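Local coordinates for periplasmic beta-glucosidase (Pseudomonas aeruginosa, PDB 6R5T), which probably hydrolyses terminal, non-reducing beta-D-glucosyl residues in the periplasm, releasing beta-D-glucose, as a member of glycoside hydrolase family 3, at residues T617-S622 with L643-K648; A652-L657 with F676-L681; G379-I384 with A470-A475; L513-M518 with E530-I535; K176-Y181 with G217-S222. The protein carries 1 engineered substitution. One frame throughout, in Å; residues are numbered along the deposited sequence.

Interaction 1: T617-S622 with L643-K648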
# COMPACT_ATOMS: atom_id res chain seq x y z
N THR A 617 7.17 15.90 33.50
CA THR A 617 8.01 17.13 33.56
C THR A 617 8.15 17.72 32.17
O THR A 617 7.59 17.20 31.21
CB THR A 617 9.33 16.79 34.24
OG1 THR A 617 9.89 18.01 34.69
CG2 THR A 617 10.31 16.07 33.33
N GLU A 618 8.86 18.82 32.09
CA GLU A 618 9.13 19.50 30.80
C GLU A 618 10.64 19.50 30.58
O GLU A 618 11.42 19.53 31.56
CB GLU A 618 8.59 20.94 30.77
CG GLU A 618 7.11 21.01 30.45
CD GLU A 618 6.64 20.54 29.07
OE1 GLU A 618 7.47 20.30 28.15
OE2 GLU A 618 5.42 20.39 28.92
N PHE A 619 11.02 19.43 29.33
CA PHE A 619 12.43 19.44 28.94
C PHE A 619 12.69 20.59 27.97
O PHE A 619 11.77 21.07 27.24
CB PHE A 619 12.82 18.09 28.32
CG PHE A 619 12.69 16.91 29.26
CD1 PHE A 619 13.74 16.55 30.10
CD2 PHE A 619 11.53 16.16 29.29
CE1 PHE A 619 13.62 15.45 30.94
CE2 PHE A 619 11.42 15.06 30.12
CZ PHE A 619 12.46 14.74 30.98
N SER A 620 13.92 21.06 28.01
CA SER A 620 14.43 22.15 27.14
C SER A 620 15.70 21.67 26.46
O SER A 620 16.47 20.90 27.05
CB SER A 620 14.68 23.41 27.91
OG SER A 620 13.51 23.84 28.61
N LEU A 621 15.87 22.03 25.19
CA LEU A 621 17.13 21.79 24.45
C LEU A 621 17.73 23.14 24.11
O LEU A 621 16.99 24.06 23.71
CB LEU A 621 16.92 20.99 23.15
CG LEU A 621 16.58 19.51 23.31
CD1 LEU A 621 16.08 18.90 22.03
CD2 LEU A 621 17.81 18.77 23.77
N SER A 622 19.03 23.28 24.31
CA SER A 622 19.79 24.46 23.88
C SER A 622 19.92 24.38 22.36
O SER A 622 19.60 23.36 21.74
CB SER A 622 21.13 24.49 24.56
OG SER A 622 22.00 23.47 24.08
N LEU A 643 20.58 19.19 27.06
CA LEU A 643 19.21 18.86 27.52
C LEU A 643 19.06 19.29 28.97
O LEU A 643 19.94 18.93 29.78
CB LEU A 643 19.00 17.37 27.38
CG LEU A 643 17.68 16.84 27.92
CD1 LEU A 643 16.51 17.26 27.05
CD2 LEU A 643 17.73 15.32 28.07
N SER A 644 17.95 19.94 29.30
CA SER A 644 17.63 20.35 30.69
C SER A 644 16.24 19.86 31.09
O SER A 644 15.32 19.86 30.25
CB SER A 644 17.71 21.86 30.83
OG SER A 644 18.94 22.33 30.34
N ASN A 645 16.08 19.47 32.34
CA ASN A 645 14.76 19.21 32.92
C ASN A 645 14.30 20.53 33.50
O ASN A 645 14.87 21.00 34.51
CB ASN A 645 14.85 18.10 33.96
CG ASN A 645 13.54 17.70 34.57
OD1 ASN A 645 12.58 18.49 34.54
ND2 ASN A 645 13.47 16.53 35.18
N SER A 646 13.33 21.15 32.84
CA SER A 646 12.87 22.50 33.22
C SER A 646 11.54 22.43 33.99
O SER A 646 10.90 23.49 34.17
CB SER A 646 12.79 23.37 31.98
OG SER A 646 11.98 22.77 31.00
N GLY A 647 11.13 21.24 34.46
CA GLY A 647 9.91 21.03 35.26
C GLY A 647 10.20 20.65 36.71
O GLY A 647 11.32 20.85 37.19
N LYS A 648 9.26 19.99 37.37
CA LYS A 648 9.32 19.76 38.82
C LYS A 648 9.48 18.29 39.20
O LYS A 648 9.60 18.00 40.40
CB LYS A 648 8.04 20.33 39.45
CG LYS A 648 7.77 21.80 39.14
CD LYS A 648 6.28 22.13 39.16
CE LYS A 648 6.04 23.63 39.13
NZ LYS A 648 4.60 23.91 39.06
O HOH W 1 18.99 23.11 27.96

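Interaction 2: A652-L657 with F676-L681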
# COMPACT_ATOMS: atom_id res chain seq x y z
N ALA A 652 12.94 10.87 32.42
CA ALA A 652 13.77 10.69 31.22
C ALA A 652 13.00 11.16 29.98
O ALA A 652 11.75 11.17 29.96
CB ALA A 652 14.18 9.24 31.12
N THR A 653 13.80 11.51 28.99
CA THR A 653 13.33 11.73 27.61
C THR A 653 14.40 11.21 26.67
O THR A 653 15.43 10.65 27.11
CB THR A 653 12.97 13.19 27.36
OG1 THR A 653 12.36 13.29 26.06
CG2 THR A 653 14.18 14.10 27.36
N VAL A 654 14.09 11.25 25.39
CA VAL A 654 15.00 10.69 24.36
C VAL A 654 15.32 11.82 23.38
O VAL A 654 14.38 12.31 22.67
CB VAL A 654 14.38 9.51 23.63
CG1 VAL A 654 15.38 8.93 22.63
CG2 VAL A 654 13.87 8.44 24.62
N VAL A 655 16.58 12.20 23.31
CA VAL A 655 17.06 13.20 22.33
C VAL A 655 17.36 12.47 21.04
O VAL A 655 18.11 11.46 21.06
CB VAL A 655 18.28 13.96 22.84
CG1 VAL A 655 18.69 15.01 21.83
CG2 VAL A 655 17.97 14.61 24.18
N GLN A 656 16.72 12.90 19.96
CA GLN A 656 16.81 12.20 18.67
C GLN A 656 17.58 13.05 17.66
O GLN A 656 17.32 14.25 17.61
CB GLN A 656 15.39 11.92 18.15
CG GLN A 656 14.63 11.05 19.15
CD GLN A 656 13.14 11.30 19.15
OE1 GLN A 656 12.52 11.37 18.08
NE2 GLN A 656 12.54 11.32 20.34
N LEU A 657 18.44 12.41 16.89
CA LEU A 657 19.19 13.06 15.83
C LEU A 657 18.75 12.47 14.50
O LEU A 657 18.84 11.24 14.31
CB LEU A 657 20.69 12.90 16.05
CG LEU A 657 21.51 13.71 15.04
CD1 LEU A 657 22.78 14.22 15.66
CD2 LEU A 657 21.81 12.88 13.80
N PHE A 676 20.52 8.63 18.90
CA PHE A 676 19.61 9.01 19.98
C PHE A 676 20.30 8.82 21.32
O PHE A 676 21.31 8.10 21.40
CB PHE A 676 18.30 8.22 19.93
CG PHE A 676 18.45 6.73 20.05
CD1 PHE A 676 18.46 6.13 21.29
CD2 PHE A 676 18.59 5.96 18.90
CE1 PHE A 676 18.54 4.75 21.37
CE2 PHE A 676 18.73 4.58 18.99
CZ PHE A 676 18.71 4.00 20.24
N ARG A 677 19.77 9.52 22.31
CA ARG A 677 20.31 9.42 23.69
C ARG A 677 19.12 9.46 24.62
O ARG A 677 18.42 10.50 24.64
CB ARG A 677 21.29 10.54 24.04
CG ARG A 677 22.39 10.15 25.04
CD ARG A 677 23.49 9.29 24.38
NE ARG A 677 24.51 10.00 23.58
CZ ARG A 677 24.82 9.76 22.31
NH1 ARG A 677 24.20 8.84 21.57
NH2 ARG A 677 25.78 10.48 21.75
N LYS A 678 18.93 8.42 25.40
CA LYS A 678 17.92 8.50 26.46
C LYS A 678 18.63 9.00 27.71
O LYS A 678 19.65 8.41 28.10
CB LYS A 678 17.31 7.15 26.71
CG LYS A 678 16.21 7.21 27.75
CD LYS A 678 15.49 5.94 27.81
CE LYS A 678 14.16 5.98 28.50
NZ LYS A 678 13.93 4.55 28.85
N VAL A 679 18.04 9.99 28.35
CA VAL A 679 18.67 10.70 29.47
C VAL A 679 17.66 10.86 30.58
O VAL A 679 16.60 11.47 30.33
CB VAL A 679 19.23 12.05 29.00
CG1 VAL A 679 19.95 12.73 30.13
CG2 VAL A 679 20.11 11.90 27.76
N MET A 680 18.04 10.41 31.77
CA MET A 680 17.26 10.61 33.00
C MET A 680 17.78 11.84 33.74
O MET A 680 18.99 11.93 34.00
CB MET A 680 17.41 9.38 33.91
CG MET A 680 16.89 9.57 35.31
SD MET A 680 15.14 9.92 35.41
CE MET A 680 14.56 8.25 35.11
N LEU A 681 16.91 12.80 34.03
CA LEU A 681 17.36 14.07 34.67
C LEU A 681 16.51 14.39 35.86
O LEU A 681 15.27 14.29 35.83
CB LEU A 681 17.29 15.21 33.67
CG LEU A 681 18.23 15.13 32.48
CD1 LEU A 681 17.89 16.26 31.56
CD2 LEU A 681 19.69 15.19 32.87

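Interaction 3: G379-I384 with A470-A475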
# COMPACT_ATOMS: atom_id res chain seq x y z
N GLY A 379 -9.31 8.43 47.40
CA GLY A 379 -10.64 8.63 46.82
C GLY A 379 -11.21 7.34 46.22
O GLY A 379 -10.82 6.25 46.64
N ARG A 380 -12.10 7.50 45.26
CA ARG A 380 -12.86 6.41 44.62
C ARG A 380 -12.50 6.41 43.14
O ARG A 380 -12.79 7.41 42.45
CB ARG A 380 -14.36 6.63 44.83
CG ARG A 380 -14.76 6.48 46.29
CD ARG A 380 -16.20 6.89 46.51
NE ARG A 380 -17.15 5.89 46.07
CZ ARG A 380 -17.39 4.73 46.70
NH1 ARG A 380 -16.73 4.42 47.80
NH2 ARG A 380 -18.29 3.87 46.24
N ILE A 381 -11.93 5.30 42.67
CA ILE A 381 -11.46 5.20 41.27
C ILE A 381 -12.30 4.11 40.60
O ILE A 381 -12.22 2.97 41.05
CB ILE A 381 -9.95 4.90 41.22
CG1 ILE A 381 -9.11 5.99 41.90
CG2 ILE A 381 -9.48 4.65 39.78
CD1 ILE A 381 -7.69 5.62 42.20
N ALA A 382 -13.04 4.45 39.56
CA ALA A 382 -13.76 3.43 38.75
C ALA A 382 -12.76 2.84 37.73
O ALA A 382 -12.10 3.62 37.03
CB ALA A 382 -14.96 3.99 38.07
N VAL A 383 -12.62 1.52 37.71
CA VAL A 383 -11.71 0.81 36.77
C VAL A 383 -12.63 0.05 35.82
O VAL A 383 -13.36 -0.87 36.25
CB VAL A 383 -10.73 -0.09 37.51
CG1 VAL A 383 -9.82 -0.79 36.51
CG2 VAL A 383 -9.95 0.68 38.55
N ILE A 384 -12.66 0.46 34.57
CA ILE A 384 -13.72 0.05 33.64
C ILE A 384 -13.11 -0.40 32.32
O ILE A 384 -12.23 0.28 31.81
CB ILE A 384 -14.76 1.19 33.43
CG1 ILE A 384 -15.46 1.50 34.77
CG2 ILE A 384 -15.74 0.84 32.36
CD1 ILE A 384 -16.35 2.71 34.72
N ALA A 470 -17.90 7.35 41.34
CA ALA A 470 -16.43 7.48 41.49
C ALA A 470 -16.01 8.94 41.35
O ALA A 470 -16.80 9.72 40.84
CB ALA A 470 -15.73 6.61 40.48
N ASP A 471 -14.77 9.24 41.71
CA ASP A 471 -14.15 10.56 41.52
C ASP A 471 -13.56 10.63 40.10
O ASP A 471 -13.43 11.73 39.57
CB ASP A 471 -13.05 10.79 42.54
CG ASP A 471 -13.59 10.81 43.96
OD1 ASP A 471 -14.67 11.37 44.16
OD2 ASP A 471 -12.97 10.19 44.82
N LEU A 472 -13.15 9.50 39.53
CA LEU A 472 -12.55 9.53 38.19
C LEU A 472 -12.59 8.12 37.63
O LEU A 472 -12.87 7.16 38.39
CB LEU A 472 -11.11 10.05 38.25
CG LEU A 472 -10.10 9.20 38.99
CD1 LEU A 472 -9.31 8.31 38.02
CD2 LEU A 472 -9.16 10.13 39.75
N VAL A 473 -12.39 8.04 36.33
CA VAL A 473 -12.52 6.75 35.59
C VAL A 473 -11.19 6.41 34.94
O VAL A 473 -10.65 7.26 34.22
CB VAL A 473 -13.61 6.84 34.53
CG1 VAL A 473 -13.63 5.59 33.68
CG2 VAL A 473 -14.98 7.12 35.14
N VAL A 474 -10.71 5.21 35.24
CA VAL A 474 -9.57 4.60 34.50
C VAL A 474 -10.19 3.59 33.55
O VAL A 474 -10.66 2.53 34.01
CB VAL A 474 -8.54 3.98 35.44
CG1 VAL A 474 -7.42 3.27 34.69
CG2 VAL A 474 -7.93 5.06 36.32
N ALA A 475 -10.24 3.90 32.26
CA ALA A 475 -10.83 3.02 31.25
C ALA A 475 -9.69 2.22 30.62
O ALA A 475 -8.76 2.82 30.08
CB ALA A 475 -11.58 3.81 30.22

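Interaction 4: L513-M518 with E530-I535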
# COMPACT_ATOMS: atom_id res chain seq x y z
N LEU A 513 -11.47 11.34 32.71
CA LEU A 513 -11.39 10.06 31.99
C LEU A 513 -9.94 9.79 31.60
O LEU A 513 -9.41 10.54 30.73
CB LEU A 513 -12.29 10.13 30.77
CG LEU A 513 -12.32 8.92 29.85
CD1 LEU A 513 -12.73 7.64 30.58
CD2 LEU A 513 -13.22 9.17 28.64
N VAL A 514 -9.35 8.76 32.19
CA VAL A 514 -7.96 8.33 31.91
C VAL A 514 -8.07 7.07 31.04
O VAL A 514 -8.69 6.13 31.47
CB VAL A 514 -7.16 8.02 33.18
CG1 VAL A 514 -5.80 7.47 32.84
CG2 VAL A 514 -7.02 9.22 34.09
N LEU A 515 -7.48 7.09 29.84
CA LEU A 515 -7.47 5.88 29.01
C LEU A 515 -6.16 5.16 29.19
O LEU A 515 -5.08 5.76 29.02
CB LEU A 515 -7.62 6.24 27.54
CG LEU A 515 -8.86 6.93 27.08
CD1 LEU A 515 -8.93 6.82 25.58
CD2 LEU A 515 -10.11 6.40 27.76
N VAL A 516 -6.26 3.89 29.54
CA VAL A 516 -5.12 2.96 29.57
C VAL A 516 -5.30 2.03 28.37
O VAL A 516 -6.25 1.24 28.33
CB VAL A 516 -5.03 2.18 30.90
CG1 VAL A 516 -3.95 1.13 30.80
CG2 VAL A 516 -4.80 3.10 32.07
N LEU A 517 -4.47 2.20 27.35
CA LEU A 517 -4.66 1.51 26.07
C LEU A 517 -3.78 0.26 26.05
O LEU A 517 -2.57 0.35 26.39
CB LEU A 517 -4.14 2.43 24.96
CG LEU A 517 -4.87 3.73 24.68
CD1 LEU A 517 -4.22 4.36 23.44
CD2 LEU A 517 -6.36 3.50 24.49
N MET A 518 -4.36 -0.86 25.65
CA MET A 518 -3.59 -2.07 25.32
C MET A 518 -3.82 -2.30 23.84
O MET A 518 -4.95 -2.15 23.32
CB MET A 518 -4.00 -3.30 26.12
CG MET A 518 -3.87 -3.09 27.54
SD MET A 518 -3.77 -4.74 28.35
CE MET A 518 -3.99 -4.11 30.00
N GLU A 530 -9.08 14.02 21.35
CA GLU A 530 -9.93 15.22 21.55
C GLU A 530 -10.63 15.15 22.92
O GLU A 530 -10.78 16.21 23.58
CB GLU A 530 -10.91 15.31 20.41
CG GLU A 530 -11.74 16.58 20.41
CD GLU A 530 -10.94 17.87 20.48
OE1 GLU A 530 -11.44 18.80 21.16
OE2 GLU A 530 -9.84 17.98 19.85
N ASN A 531 -11.04 13.97 23.37
CA ASN A 531 -12.02 13.87 24.47
C ASN A 531 -11.44 13.30 25.76
O ASN A 531 -11.96 13.58 26.86
CB ASN A 531 -13.21 13.03 24.02
CG ASN A 531 -14.04 13.78 23.02
OD1 ASN A 531 -14.83 14.62 23.45
ND2 ASN A 531 -13.86 13.56 21.73
N ALA A 532 -10.50 12.34 25.69
CA ALA A 532 -9.98 11.76 26.95
C ALA A 532 -9.23 12.85 27.71
O ALA A 532 -8.66 13.75 27.08
CB ALA A 532 -9.07 10.60 26.72
N ASP A 533 -9.16 12.74 29.02
CA ASP A 533 -8.35 13.73 29.77
C ASP A 533 -6.90 13.28 29.82
O ASP A 533 -6.04 14.12 29.89
CB ASP A 533 -8.93 13.95 31.16
CG ASP A 533 -10.34 14.53 31.03
OD1 ASP A 533 -10.48 15.59 30.38
OD2 ASP A 533 -11.30 13.86 31.44
N ALA A 534 -6.62 11.97 29.82
CA ALA A 534 -5.23 11.51 29.72
C ALA A 534 -5.23 10.19 28.97
O ALA A 534 -6.27 9.48 29.00
CB ALA A 534 -4.55 11.35 31.05
N ILE A 535 -4.14 9.88 28.29
CA ILE A 535 -4.03 8.63 27.49
C ILE A 535 -2.65 8.05 27.70
O ILE A 535 -1.68 8.75 27.47
CB ILE A 535 -4.23 8.88 25.99
CG1 ILE A 535 -5.56 9.54 25.66
CG2 ILE A 535 -4.07 7.59 25.20
CD1 ILE A 535 -5.70 9.97 24.24

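Interaction 5: K176-Y181 with G217-S222. With BGC (beta-D-glucopyranose), chain C.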
# COMPACT_ATOMS: atom_id res chain seq x y z
N LYS A 176 14.69 -13.53 12.39
CA LYS A 176 13.53 -13.79 11.48
C LYS A 176 12.90 -12.44 11.12
O LYS A 176 13.16 -11.46 11.82
CB LYS A 176 12.55 -14.75 12.15
CG LYS A 176 11.76 -14.19 13.32
CD LYS A 176 10.97 -15.25 14.04
CE LYS A 176 10.06 -14.74 15.11
NZ LYS A 176 9.42 -15.88 15.81
N HIS A 177 12.11 -12.36 10.06
CA HIS A 177 11.78 -13.39 9.08
C HIS A 177 12.47 -12.99 7.78
O HIS A 177 12.09 -11.97 7.20
CB HIS A 177 10.27 -13.50 8.89
CG HIS A 177 9.50 -13.81 10.12
ND1 HIS A 177 8.98 -12.81 10.91
CD2 HIS A 177 9.09 -15.00 10.63
CE1 HIS A 177 8.29 -13.41 11.89
NE2 HIS A 177 8.37 -14.70 11.76
N PHE A 178 13.49 -13.71 7.33
CA PHE A 178 14.35 -13.26 6.21
C PHE A 178 13.61 -13.62 4.94
O PHE A 178 13.53 -14.82 4.60
CB PHE A 178 15.69 -13.97 6.35
CG PHE A 178 16.75 -13.45 5.43
CD1 PHE A 178 17.17 -12.15 5.51
CD2 PHE A 178 17.38 -14.30 4.52
CE1 PHE A 178 18.20 -11.69 4.70
CE2 PHE A 178 18.37 -13.83 3.67
CZ PHE A 178 18.79 -12.51 3.76
N ALA A 179 13.03 -12.64 4.19
CA ALA A 179 13.13 -11.21 4.44
C ALA A 179 11.86 -10.52 3.94
O ALA A 179 11.18 -11.03 3.07
CB ALA A 179 14.33 -10.63 3.70
N LEU A 180 11.68 -9.29 4.46
CA LEU A 180 10.73 -8.27 3.96
C LEU A 180 9.29 -8.60 4.37
O LEU A 180 8.36 -7.99 3.82
CB LEU A 180 10.79 -8.14 2.43
CG LEU A 180 12.17 -8.05 1.78
CD1 LEU A 180 12.00 -7.74 0.30
CD2 LEU A 180 13.08 -7.06 2.47
N TYR A 181 9.11 -9.53 5.29
CA TYR A 181 7.79 -10.12 5.61
C TYR A 181 6.77 -9.03 6.02
O TYR A 181 5.59 -9.14 5.69
CB TYR A 181 8.04 -11.15 6.69
CG TYR A 181 6.85 -11.94 7.18
CD1 TYR A 181 5.86 -12.43 6.36
CD2 TYR A 181 6.80 -12.23 8.52
CE1 TYR A 181 4.78 -13.13 6.90
CE2 TYR A 181 5.78 -12.98 9.06
CZ TYR A 181 4.75 -13.41 8.26
OH TYR A 181 3.73 -14.12 8.83
N GLY A 217 23.50 -17.26 15.11
CA GLY A 217 23.81 -18.62 14.64
C GLY A 217 22.84 -19.12 13.59
O GLY A 217 23.21 -20.05 12.83
N ALA A 218 21.66 -18.52 13.49
CA ALA A 218 20.65 -19.06 12.55
C ALA A 218 19.81 -17.93 11.96
O ALA A 218 19.74 -16.84 12.51
CB ALA A 218 19.79 -20.08 13.22
N VAL A 219 19.26 -18.24 10.79
CA VAL A 219 18.31 -17.33 10.11
C VAL A 219 17.04 -18.12 9.76
O VAL A 219 17.15 -19.19 9.14
CB VAL A 219 18.96 -16.73 8.85
CG1 VAL A 219 17.89 -16.00 8.00
CG2 VAL A 219 20.12 -15.87 9.18
N MET A 220 15.86 -17.63 10.15
CA MET A 220 14.58 -18.24 9.79
C MET A 220 14.03 -17.52 8.55
O MET A 220 13.91 -16.29 8.58
CB MET A 220 13.56 -18.20 10.93
CG MET A 220 12.31 -18.85 10.48
SD MET A 220 11.07 -18.90 11.78
CE MET A 220 11.53 -20.51 12.45
N VAL A 221 13.79 -18.28 7.50
CA VAL A 221 13.34 -17.77 6.19
C VAL A 221 11.85 -17.44 6.26
O VAL A 221 11.10 -18.12 6.94
CB VAL A 221 13.73 -18.77 5.09
CG1 VAL A 221 13.31 -18.25 3.74
CG2 VAL A 221 15.24 -19.03 5.16
N SER A 222 11.45 -16.39 5.56
CA SER A 222 10.06 -15.90 5.59
C SER A 222 9.12 -16.69 4.68
O SER A 222 9.55 -17.50 3.83
CB SER A 222 10.07 -14.44 5.29
OG SER A 222 10.37 -14.21 3.93
C2 BGC C . 7.70 -18.76 14.27
C3 BGC C . 7.31 -20.18 13.83
C4 BGC C . 5.80 -20.12 13.49
C5 BGC C . 5.65 -19.11 12.33
C6 BGC C . 4.21 -18.89 11.92
C1 BGC C . 7.38 -17.77 13.14
O1 BGC C . 7.65 -16.52 13.69
O2 BGC C . 9.08 -18.60 14.61
O3 BGC C . 7.51 -21.08 14.93
O4 BGC C . 5.39 -21.43 13.05
O5 BGC C . 5.99 -17.84 12.81
O6 BGC C . 4.15 -17.97 10.83

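Interaction 1: T617-S622 with L643-K648
Strands 619-621 and 643-645 run antiparallel, their axes 4.7 Å apart, with Ser620 and Ser644 as the hydrogen-bonded pair between the non-hydrogen-bonded pairs Phe619-Asn645 and Leu621-Leu643. They form part of a three-stranded sheet in the beta sandwich of the fibronectin type III-like region. Phe619, Leu621 and Leu643 share the inner face, where apolar side chains belong: Leu643 CD1 lies 3.8 Å from Leu621 CD2 and 4.0 Å from Phe619 CB, and Phe619 and Leu643 go on to touch Thr653 of the second sheet. Ser620 and Ser644 occupy the more open face, where small hydroxyls can meet water; Ser644 OG also pairs with Ser686. Past the strand, Ser646 continues the pairing through its N, 2.8 Å from Glu618 O, while its OG lies 3.0 Å from Ser620 OG in a hydrogen bond. Asn645 suits the strand end because its amide uses both its nitrogen and its oxygen. ND2 reaches Leu681 O and Arg649 O, and OD1 closes an Asx turn by accepting from Gly647 N at 3.1 Å, in the carbonyl plane. Thr617, with OG1 swung opposite its own N (chi1 -161°), donates to that same oxygen, 2.7 Å from Thr617 OG1 to Asn645 OD1.

Interaction 2: A652-L657 with F676-L681
The Phe676 ring stands beside Val654 in a beta hairpin of the fibronectin type III-like domain, formed by strands 651-660 and 672-681. The two side chains point the same way; the branch Val654 CG1 approaches the ring obliquely and lies 4.0 Å from Phe676 CB. Beyond the pair, Trp98 meets the Phe676 ring in an edge-to-face contact. The other flat groups turn back on their own strands: the Gln656 amide donates from NE2 to Val654 O, from above that carbonyl's plane, while its OE1 pairs with Tyr658 OH, and the Arg677 guanidinium donates from NH1 to Phe676 O, likewise from above the carbonyl plane. Two hydrogen-bonded pairs knit the hairpin here: Val655 with Arg677, both bonds 2.8 Å between Val655 N and Arg677 O and between Arg677 N and Val655 O, and Thr653 with Val679.

Alternation gives each face its character. Thr653, Val655 and Val679 point into the sandwich, where beta-branched side chains pack against Leu643 and Ile689. Ala652, Val654, Gln656, Phe676 and Lys678 point the other way, toward neighbouring parts of the enzyme. Lys678 suits this boundary: its aliphatic part packs on Val654 CG2 through CG and on Ala652 CB through CE, and its length, extended from a CG opposite the backbone N (chi1 -177°), carries NZ to a salt bridge with Glu361 and a hydrogen bond to Ser97 O. Ala652 and Met680 form a non-hydrogen-bonded pair, 3.9 Å between Ala652 CA and Met680 CA. Solvent-exposed Met680 bends at its outer torsions and brings CE to 4.1 Å from Ala652 CB.

Interaction 3: G379-I384 with A470-A475
Ala382 sits at the tight part of this parallel strand pair, where its methyl meets that of Ala470, 3.6 Å between Ala382 CB and Ala470 CB; small residues suit such a methyl-to-methyl contact. Around it the backbone bonds alternate as parallel strands require. Ala382 N donates to Leu472 O, Ala382 O accepts from Val474 N at 2.8 Å, and Ile384 N then donates to Val474 O. Beta-branched residues, at ease in extended chain, line both faces. On one, Ile381 CG2 touches Val474 CG2 at 3.8 Å and also the partly exposed Leu472 through CD1. On the other, Ile384 sends CD1 to 4.1 Å from Val473 CG1, crossing it at a slant.

The solvent side of the contact is made by Gly379, Arg380 and Asp471. Here Asp471 OD2 takes the Arg380 N-H at 2.9 Å, in the manner of a strand carbonyl but from above the carboxylate plane, while Asp471 N donates back to Arg380 O; Ala470 O goes instead to Lys511 NZ. The carboxylate comes within 3.4 Å of Gly379 CA, measured from Asp471 OD2, a close approach suited to a residue without a side chain. Arg380 turns its guanidinium elsewhere, to a salt bridge with Asp469.

Within the family 3 C-terminal domain, strand 380-384 is flanked in the sheet by 423-427 and 472-478, and strand 472-478 by 513-518. Helices 456-468 and 497-508 pack over the face carrying Ala382, Val473, Ile384 and Ala475.

Interaction 4: L513-M518 with E530-I535
Asp533 has its CG opposite its own carbonyl carbon and beside its N (chi1 -63°), which brings OD2 to Leu513 N at 2.8 Å; Leu515, with a similar first torsion of -62°, brings CG to 3.7 Å from Ala532 CB. The contact closes a beta-alpha-beta unit of the family 3 C-terminal domain, in which strand 513-518, helix 526-531 and strand 534-537 follow one another and the two strands lie parallel and adjacent. The aspartate suits the turn after the helix: OD2 uses its anti lone pair for Leu513, while OD1 forms a salt bridge with Arg369. This gives the buried carboxylate a partner on each oxygen and is consistent with a charged group. Leu513 O is gripped by two successive N-H groups, Asp533 N at 2.8 Å and the longer Ala534 N at 3.3 Å. From there the strands continue as a parallel pair. Alanine suits position 532, where a single methyl rests against Leu515, whereas Leu515, Leu517 and Ile535 provide apolar bulk on the face toward the helix. Leu517 reaches across with CD1, 3.7 Å from Ile535 CG2. Within the pairs Val514-Ala534 and Leu515-Ile535, the nearly straight bond from Leu515 N to Ala534 O is 2.8 Å long at 176°.

Interaction 5: K176-Y181 with G217-S222
Val219 begins the contact, its CG1 only 3.4 Å from Phe178 CB and oblique to the aromatic ring; an apolar branch suits this buried side, where Leu238 and Leu242 of helix 235-245 also meet Phe178. Met220 comes next and faces two ways. Its O accepts from Phe178 N at 2.9 Å in a nearly straight bond, while its side chain enters the sugar pocket: CB packs on Lys176 CB, and the unbranched chain carries SD to 3.5 Å from O2 of the bound beta-D-glucopyranose. Val221 pairs with Phe178 in parallel fashion and turns its side chain toward the same helix. Ser222 closes the walk, its N donating to Phe178 O from well above the carbonyl plane; its small CB fits against His177 CB at 3.7 Å, and its OG bonds to Asn224.

These are adjoining strands of the TIM barrel, 172-178 and 218-221, near the ends that line the active-site pocket. Cis peptides precede His177 and Ala179. The His177 ring is sandwiched between Tyr181 CE2 over the centre of one face and Lys176 CG over the other, which limits its rotation, and ND1 is hydrogen-bonded to Asp128 OD2. Lys176 starts with CG between its N and carbonyl carbon (chi1 70°), then runs extended to the sugar. The chemistry is consistent with a grip on the O1-O2 edge of the glucose unit of lactose: O1 is hydrogen-bonded to Lys176 NZ at 2.8 Å and to His177 NE2 at 2.7 Å, and the same NZ also donates to O2; Asp79, Arg137 and Glu486 also bond the sugar.

From the N terminus, interaction 5 comes first, joining neighbouring barrel strands across 35 residues. Interaction 3 then closes the longest loop, 85 residues, and interaction 4 the shortest, 11 residues. Interaction 1 and interaction 2 follow in the C-terminal beta sandwich, closing loops of 20 and 18 residues. All five are in series; none nests in or crosses another. Interactions 3 and 4 belong to one sheet, where Ala475 N and Val514 O lie 2.8 Å apart. Interactions 1 and 2 occupy facing sheets, which meet where Phe619 CE2 lies 3.7 Å from Thr653 CB. Interaction 5 stands alone at the sugar site, about 31 Å between centres from interaction 2.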